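Local coordinates for TRAP dicarboxylate transporter-DctP subunit (Desulfovibrio salexigens, PDB 4N6D), which probably captures an organic acid or related solute in the periplasm and delivers it to a TRAP-type membrane transporter for uptake, at residues Val101-Ser106 with Pro133-Arg138; Lys140-Phe145 with Phe235-Asn240. All blocks are in the same frame, centred on the assembly; numbering follows the deposited sequence.

Contact 1 (Val101-Ser106 with Pro133-Arg138). With I3C (5-amino-2,4,6-triiodobenzene-1,3-dicarboxylic acid), chain C.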
loop_
_atom_site.group_PDB
_atom_site.type_symbol
_atom_site.label_atom_id
_atom_site.label_comp_id
_atom_site.label_asym_id
_atom_site.label_seq_id
_atom_site.Cartn_x
_atom_site.Cartn_y
_atom_site.Cartn_z
ATOM N N VAL A 101 -8.500 -8.237 -11.546
ATOM C CA VAL A 101 -7.934 -7.456 -12.632
ATOM C C VAL A 101 -6.395 -7.571 -12.634
ATOM O O VAL A 101 -5.762 -7.400 -13.682
ATOM C CB VAL A 101 -8.376 -6.014 -12.511
ATOM C CG1 VAL A 101 -7.768 -5.157 -13.595
ATOM C CG2 VAL A 101 -9.907 -5.936 -12.562
ATOM N N PHE A 102 -5.825 -7.882 -11.471
ATOM C CA PHE A 102 -4.362 -7.930 -11.287
ATOM C C PHE A 102 -3.929 -9.239 -10.634
ATOM O O PHE A 102 -3.450 -9.255 -9.512
ATOM C CB PHE A 102 -3.923 -6.741 -10.441
ATOM C CG PHE A 102 -4.345 -5.424 -11.030
ATOM C CD1 PHE A 102 -3.692 -4.905 -12.119
ATOM C CD2 PHE A 102 -5.414 -4.714 -10.495
ATOM C CE1 PHE A 102 -4.083 -3.710 -12.673
ATOM C CE2 PHE A 102 -5.809 -3.514 -11.074
ATOM C CZ PHE A 102 -5.134 -3.023 -12.145
ATOM N N PRO A 103 -4.103 -10.351 -11.346
ATOM C CA PRO A 103 -3.831 -11.652 -10.718
ATOM C C PRO A 103 -2.402 -11.831 -10.261
ATOM O O PRO A 103 -2.182 -12.597 -9.312
ATOM C CB PRO A 103 -4.147 -12.652 -11.824
ATOM C CG PRO A 103 -4.200 -11.861 -13.087
ATOM C CD PRO A 103 -4.700 -10.511 -12.683
ATOM N N LEU A 104 -1.440 -11.189 -10.918
ATOM C CA LEU A 104 -0.048 -11.331 -10.450
ATOM C C LEU A 104 0.261 -10.340 -9.351
ATOM O O LEU A 104 0.655 -10.743 -8.250
ATOM C CB LEU A 104 0.966 -11.168 -11.582
ATOM C CG LEU A 104 2.380 -11.563 -11.121
ATOM C CD1 LEU A 104 3.047 -12.426 -12.174
ATOM C CD2 LEU A 104 3.150 -10.313 -10.863
ATOM N N SER A 105 0.094 -9.042 -9.636
ATOM C CA SER A 105 0.540 -8.007 -8.706
ATOM C C SER A 105 -0.240 -7.991 -7.407
ATOM O O SER A 105 0.267 -7.509 -6.393
ATOM C CB SER A 105 0.500 -6.618 -9.348
ATOM O OG SER A 105 1.322 -6.580 -10.524
ATOM N N SER A 106 -1.468 -8.502 -7.433
ATOM C CA SER A 106 -2.284 -8.629 -6.220
ATOM C C SER A 106 -1.631 -9.497 -5.125
ATOM O O SER A 106 -2.096 -9.530 -3.990
ATOM C CB SER A 106 -3.665 -9.174 -6.564
ATOM O OG SER A 106 -3.593 -10.460 -7.146
ATOM N N PRO A 133 3.682 -8.466 -16.142
ATOM C CA PRO A 133 2.431 -9.206 -16.302
ATOM C C PRO A 133 1.446 -8.541 -17.268
ATOM O O PRO A 133 1.338 -7.306 -17.377
ATOM C CB PRO A 133 1.867 -9.246 -14.885
ATOM C CG PRO A 133 2.453 -8.096 -14.223
ATOM C CD PRO A 133 3.838 -7.946 -14.777
ATOM N N LYS A 134 0.727 -9.382 -17.983
ATOM C CA LYS A 134 -0.158 -8.892 -19.023
ATOM C C LYS A 134 -1.330 -8.085 -18.481
ATOM O O LYS A 134 -2.018 -7.385 -19.252
ATOM C CB LYS A 134 -0.655 -10.049 -19.876
ATOM C CG LYS A 134 -1.240 -11.188 -19.097
ATOM C CD LYS A 134 -1.466 -12.391 -20.008
ATOM C CE LYS A 134 -2.910 -12.477 -20.435
ATOM N NZ LYS A 134 -3.807 -12.784 -19.291
ATOM N N GLU A 135 -1.570 -8.164 -17.171
ATOM C CA GLU A 135 -2.607 -7.334 -16.563
ATOM C C GLU A 135 -2.373 -5.845 -16.813
ATOM O O GLU A 135 -3.320 -5.023 -16.755
ATOM C CB GLU A 135 -2.725 -7.601 -15.058
ATOM C CG GLU A 135 -1.484 -7.306 -14.260
ATOM C CD GLU A 135 -1.316 -8.229 -13.051
ATOM O OE1 GLU A 135 -1.681 -9.418 -13.154
ATOM O OE2 GLU A 135 -0.822 -7.749 -12.015
ATOM N N PHE A 136 -1.130 -5.479 -17.104
ATOM C CA PHE A 136 -0.808 -4.070 -17.377
ATOM C C PHE A 136 -0.539 -3.773 -18.842
ATOM O O PHE A 136 -0.067 -2.694 -19.176
ATOM C CB PHE A 136 0.392 -3.608 -16.543
ATOM C CG PHE A 136 0.093 -3.458 -15.082
ATOM C CD1 PHE A 136 -0.747 -2.459 -14.647
ATOM C CD2 PHE A 136 0.661 -4.309 -14.148
ATOM C CE1 PHE A 136 -1.023 -2.308 -13.293
ATOM C CE2 PHE A 136 0.372 -4.158 -12.778
ATOM C CZ PHE A 136 -0.463 -3.166 -12.378
ATOM N N LYS A 137 -0.858 -4.708 -19.721
ATOM C CA LYS A 137 -0.448 -4.598 -21.118
ATOM C C LYS A 137 -1.015 -3.390 -21.863
ATOM O O LYS A 137 -0.432 -2.950 -22.862
ATOM C CB LYS A 137 -0.820 -5.871 -21.887
ATOM C CG LYS A 137 -2.313 -5.980 -22.198
ATOM C CD LYS A 137 -2.627 -7.180 -23.082
ATOM C CE LYS A 137 -3.473 -6.787 -24.285
ATOM N NZ LYS A 137 -4.640 -7.713 -24.465
ATOM N N ARG A 138 -2.122 -2.838 -21.380
ATOM C CA ARG A 138 -2.760 -1.699 -22.038
ATOM C C ARG A 138 -2.114 -0.371 -21.685
ATOM O O ARG A 138 -2.439 0.655 -22.292
ATOM C CB ARG A 138 -4.221 -1.636 -21.651
ATOM C CG ARG A 138 -4.971 -2.883 -22.040
ATOM C CD ARG A 138 -5.949 -2.626 -23.127
ATOM N NE ARG A 138 -6.787 -3.803 -23.332
ATOM C CZ ARG A 138 -6.775 -4.574 -24.408
ATOM N NH1 ARG A 138 -7.594 -5.620 -24.471
ATOM N NH2 ARG A 138 -5.960 -4.302 -25.422
HETATM I I3 I3C C . -8.125 -2.740 -30.485
HETATM I I2 I3C C . -9.811 -2.309 -24.668
HETATM I I1 I3C C . -11.073 2.089 -28.524
HETATM O O8 I3C C . -10.485 -0.248 -31.301
HETATM O O9 I3C C . -8.692 0.924 -30.791
HETATM C C10 I3C C . -10.931 0.426 -25.805
HETATM N N13 I3C C . -8.502 -3.563 -27.347
HETATM C C1 I3C C . -9.611 -0.491 -29.129
HETATM C C6 I3C C . -9.047 -1.729 -28.884
HETATM C C5 I3C C . -9.082 -2.289 -27.618
HETATM C C4 I3C C . -9.707 -1.575 -26.624
HETATM C C3 I3C C . -10.262 -0.339 -26.876
HETATM C C2 I3C C . -10.228 0.208 -28.129
HETATM C C7 I3C C . -9.588 0.098 -30.485
HETATM O O11 I3C C . -10.299 1.262 -25.109
HETATM O O12 I3C C . -12.155 0.221 -25.622
#
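The carboxylate of Glu135 reaches across to the turn at Leu104 and Ser105 and takes three hydrogen bonds there. Its side chain can be followed outward from Glu135 CB, which lies 3.3 Å from Val101 O. CG sits between the backbone N and the carbonyl carbon (chi1 61°) and meets the edge of the Phe102 ring, near the ring plane; Glu135 CD then comes to 3.5 Å from Phe102 CA. At the tip, Glu135 OE1 accepts from Leu104 N at 2.9 Å through its syn lone pair, a nearly straight bond (167°). Glu135 OE2 uses its own syn lone pair for Ser105 N, also at 2.9 Å, and takes Ser105 OG nearly along the C-O axis. With both oxygens gripped, rotation of the carboxylate is fixed. Ser105 OG also lies in plane at the edge of the Phe136 ring, 3.4 Å from Phe136 CE2. The Phe102 and Phe136 rings meet obliquely, planes 32° apart, with Phe102 CE1 3.4 Å from Phe136 CE1. Beyond the carboxylate, Leu104 CB packs on Pro133 CB. A carboxylate bridging two consecutive backbone N-H groups, where a 3-10 segment begins, thus ties together the two loops that flank helix 117-131 in this DctP-family solute-binding fold.

Contact 2 (Lys140-Phe145 with Phe235-Asn240)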
loop_
_atom_site.group_PDB
_atom_site.type_symbol
_atom_site.label_atom_id
_atom_site.label_comp_id
_atom_site.label_asym_id
_atom_site.label_seq_id
_atom_site.Cartn_x
_atom_site.Cartn_y
_atom_site.Cartn_z
ATOM N N LYS A 140 1.430 2.045 -20.062
ATOM C CA LYS A 140 2.790 2.173 -19.554
ATOM C C LYS A 140 2.706 2.261 -18.032
ATOM O O LYS A 140 1.986 3.104 -17.497
ATOM C CB LYS A 140 3.471 3.420 -20.097
ATOM C CG LYS A 140 4.804 3.723 -19.387
ATOM C CD LYS A 140 5.864 2.658 -19.647
ATOM C CE LYS A 140 7.178 3.063 -18.995
ATOM N NZ LYS A 140 8.299 2.191 -19.388
ATOM N N VAL A 141 3.411 1.376 -17.336
ATOM C CA VAL A 141 3.475 1.450 -15.890
ATOM C C VAL A 141 4.616 2.390 -15.505
ATOM O O VAL A 141 5.790 2.064 -15.729
ATOM C CB VAL A 141 3.659 0.064 -15.260
ATOM C CG1 VAL A 141 3.797 0.182 -13.759
ATOM C CG2 VAL A 141 2.472 -0.845 -15.621
ATOM N N LEU A 142 4.274 3.565 -14.981
ATOM C CA LEU A 142 5.270 4.602 -14.705
ATOM C C LEU A 142 6.013 4.338 -13.404
ATOM O O LEU A 142 7.198 4.658 -13.300
ATOM C CB LEU A 142 4.623 5.986 -14.628
ATOM C CG LEU A 142 4.095 6.463 -15.977
ATOM C CD1 LEU A 142 3.356 7.765 -15.766
ATOM C CD2 LEU A 142 5.239 6.647 -16.927
ATOM N N THR A 143 5.298 3.855 -12.396
ATOM C CA THR A 143 5.918 3.444 -11.126
ATOM C C THR A 143 4.905 2.600 -10.357
ATOM O O THR A 143 3.749 2.469 -10.767
ATOM C CB THR A 143 6.433 4.634 -10.252
ATOM O OG1 THR A 143 7.290 4.122 -9.218
ATOM C CG2 THR A 143 5.291 5.394 -9.629
ATOM N N MET A 144 5.358 1.988 -9.275
ATOM C CA MET A 144 4.471 1.287 -8.355
ATOM C C MET A 144 4.986 1.548 -6.965
ATOM O O MET A 144 6.154 1.890 -6.776
ATOM C CB MET A 144 4.454 -0.209 -8.613
ATOM C CG MET A 144 3.972 -0.544 -10.021
ATOM S SD MET A 144 3.985 -2.302 -10.288
ATOM C CE MET A 144 2.393 -2.718 -9.592
ATOM N N PHE A 145 4.104 1.400 -5.983
ATOM C CA PHE A 145 4.501 1.539 -4.590
ATOM C C PHE A 145 3.441 0.929 -3.689
ATOM O O PHE A 145 2.398 0.513 -4.152
ATOM C CB PHE A 145 4.741 3.004 -4.227
ATOM C CG PHE A 145 3.616 3.910 -4.597
ATOM C CD1 PHE A 145 2.495 4.005 -3.804
ATOM C CD2 PHE A 145 3.691 4.686 -5.739
ATOM C CE1 PHE A 145 1.437 4.848 -4.162
ATOM C CE2 PHE A 145 2.641 5.537 -6.097
ATOM C CZ PHE A 145 1.519 5.606 -5.318
ATOM N N PHE A 235 -0.057 -0.207 -5.161
ATOM C CA PHE A 235 -0.572 0.789 -6.100
ATOM C C PHE A 235 0.254 0.757 -7.371
ATOM O O PHE A 235 1.446 0.446 -7.331
ATOM C CB PHE A 235 -0.413 2.200 -5.518
ATOM C CG PHE A 235 -1.263 2.482 -4.308
ATOM C CD1 PHE A 235 -0.897 2.019 -3.048
ATOM C CD2 PHE A 235 -2.409 3.232 -4.422
ATOM C CE1 PHE A 235 -1.668 2.279 -1.952
ATOM C CE2 PHE A 235 -3.190 3.508 -3.313
ATOM C CZ PHE A 235 -2.814 3.021 -2.075
ATOM N N ALA A 236 -0.379 1.112 -8.486
ATOM C CA ALA A 236 0.320 1.334 -9.737
ATOM C C ALA A 236 -0.012 2.706 -10.288
ATOM O O ALA A 236 -1.156 3.159 -10.197
ATOM C CB ALA A 236 -0.059 0.261 -10.764
ATOM N N ILE A 237 0.996 3.366 -10.838
ATOM C CA ILE A 237 0.782 4.583 -11.625
ATOM C C ILE A 237 0.832 4.198 -13.096
ATOM O O ILE A 237 1.845 3.685 -13.597
ATOM C CB ILE A 237 1.821 5.657 -11.308
ATOM C CG1 ILE A 237 1.850 5.973 -9.795
ATOM C CG2 ILE A 237 1.551 6.905 -12.158
ATOM C CD1 ILE A 237 0.487 6.364 -9.199
ATOM N N ILE A 238 -0.293 4.392 -13.777
ATOM C CA ILE A 238 -0.446 3.949 -15.163
ATOM C C ILE A 238 -0.588 5.137 -16.098
ATOM O O ILE A 238 -1.150 6.165 -15.719
ATOM C CB ILE A 238 -1.681 2.991 -15.338
ATOM C CG1 ILE A 238 -2.976 3.610 -14.792
ATOM C CG2 ILE A 238 -1.410 1.635 -14.669
ATOM C CD1 ILE A 238 -4.267 2.873 -15.232
ATOM N N MET A 239 -0.086 4.969 -17.322
ATOM C CA MET A 239 -0.181 6.004 -18.333
ATOM C C MET A 239 -0.824 5.443 -19.599
ATOM O O MET A 239 -0.558 4.307 -20.002
ATOM C CB MET A 239 1.218 6.544 -18.631
ATOM C CG MET A 239 1.230 7.617 -19.705
ATOM S SD MET A 239 2.833 8.421 -19.850
ATOM C CE MET A 239 2.381 9.908 -20.714
ATOM N N ASN A 240 -1.672 6.260 -20.210
ATOM C CA ASN A 240 -2.339 5.911 -21.462
ATOM C C ASN A 240 -1.293 5.619 -22.535
ATOM O O ASN A 240 -0.300 6.346 -22.649
ATOM C CB ASN A 240 -3.218 7.083 -21.890
ATOM C CG ASN A 240 -3.793 6.894 -23.259
ATOM O OD1 ASN A 240 -3.176 7.282 -24.246
ATOM N ND2 ASN A 240 -4.992 6.317 -23.334
#
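Phe145 lays one face of its ring over Phe235 CB, a CH-pi contact with Phe235 CB 4.0 Å from the centroid of the Phe145 ring. Its CG stands between the backbone N and the carbonyl carbon (chi1 51°), which swings the ring across toward strand 235-240. The Phe235 ring is near parallel to it but slid aside, so the two barely overlap; the edge of the Phe235 ring meets Phe145 O. Elsewhere on the same ring, Phe145 CE2 touches Ile237 CG1 at 3.8 Å. Ile237 CG1 is also pressed tightly by Thr143 CG2, 3.5 Å away, where the two side chains run alongside each other. Ile237 CG2 reaches instead to Leu142 CB. Leu142 CD1 goes on to Met239 CB at 3.8 Å. On the opposite face of the sheet, Met144 bends at its last torsion (chi3 85°) and brings Met144 CE to 4.0 Å from Ala236 CB. Six backbone hydrogen bonds join the antiparallel strands, and a beta bulge between Val141 and Thr143 shifts the register by one. Strand 139-146 is outermost in the five-stranded mixed sheet, while strand 234-240 also pairs with strand 90-94. Helix 43-58 packs against Leu142, Phe145 and Ile237; helix 117-131 packs against Val141 and Met144.

Contacts 1 and 2 follow one another along the chain, with centres about 11 Å apart, and Phe136 joins them. Phe136 CG lies 3.6 Å from Val141 CG2. Phe136 CE1 is 3.7 Å from Ala236 CB, and Phe136 CZ comes to 4.0 Å from Met144 CE. The ring thus fills in between the loops of contact 1 and the sheet face of contact 2 that carries these residues. At the far end of segment 133-138, Arg138 approaches the phasing compound I3C, Arg138 NH2 lying 3.3 Å from I3C N13; Arg81 hydrogen-bonds the same molecule. Contact 2 stays farther off, the Ile238 side chain being about 12 Å from I3C.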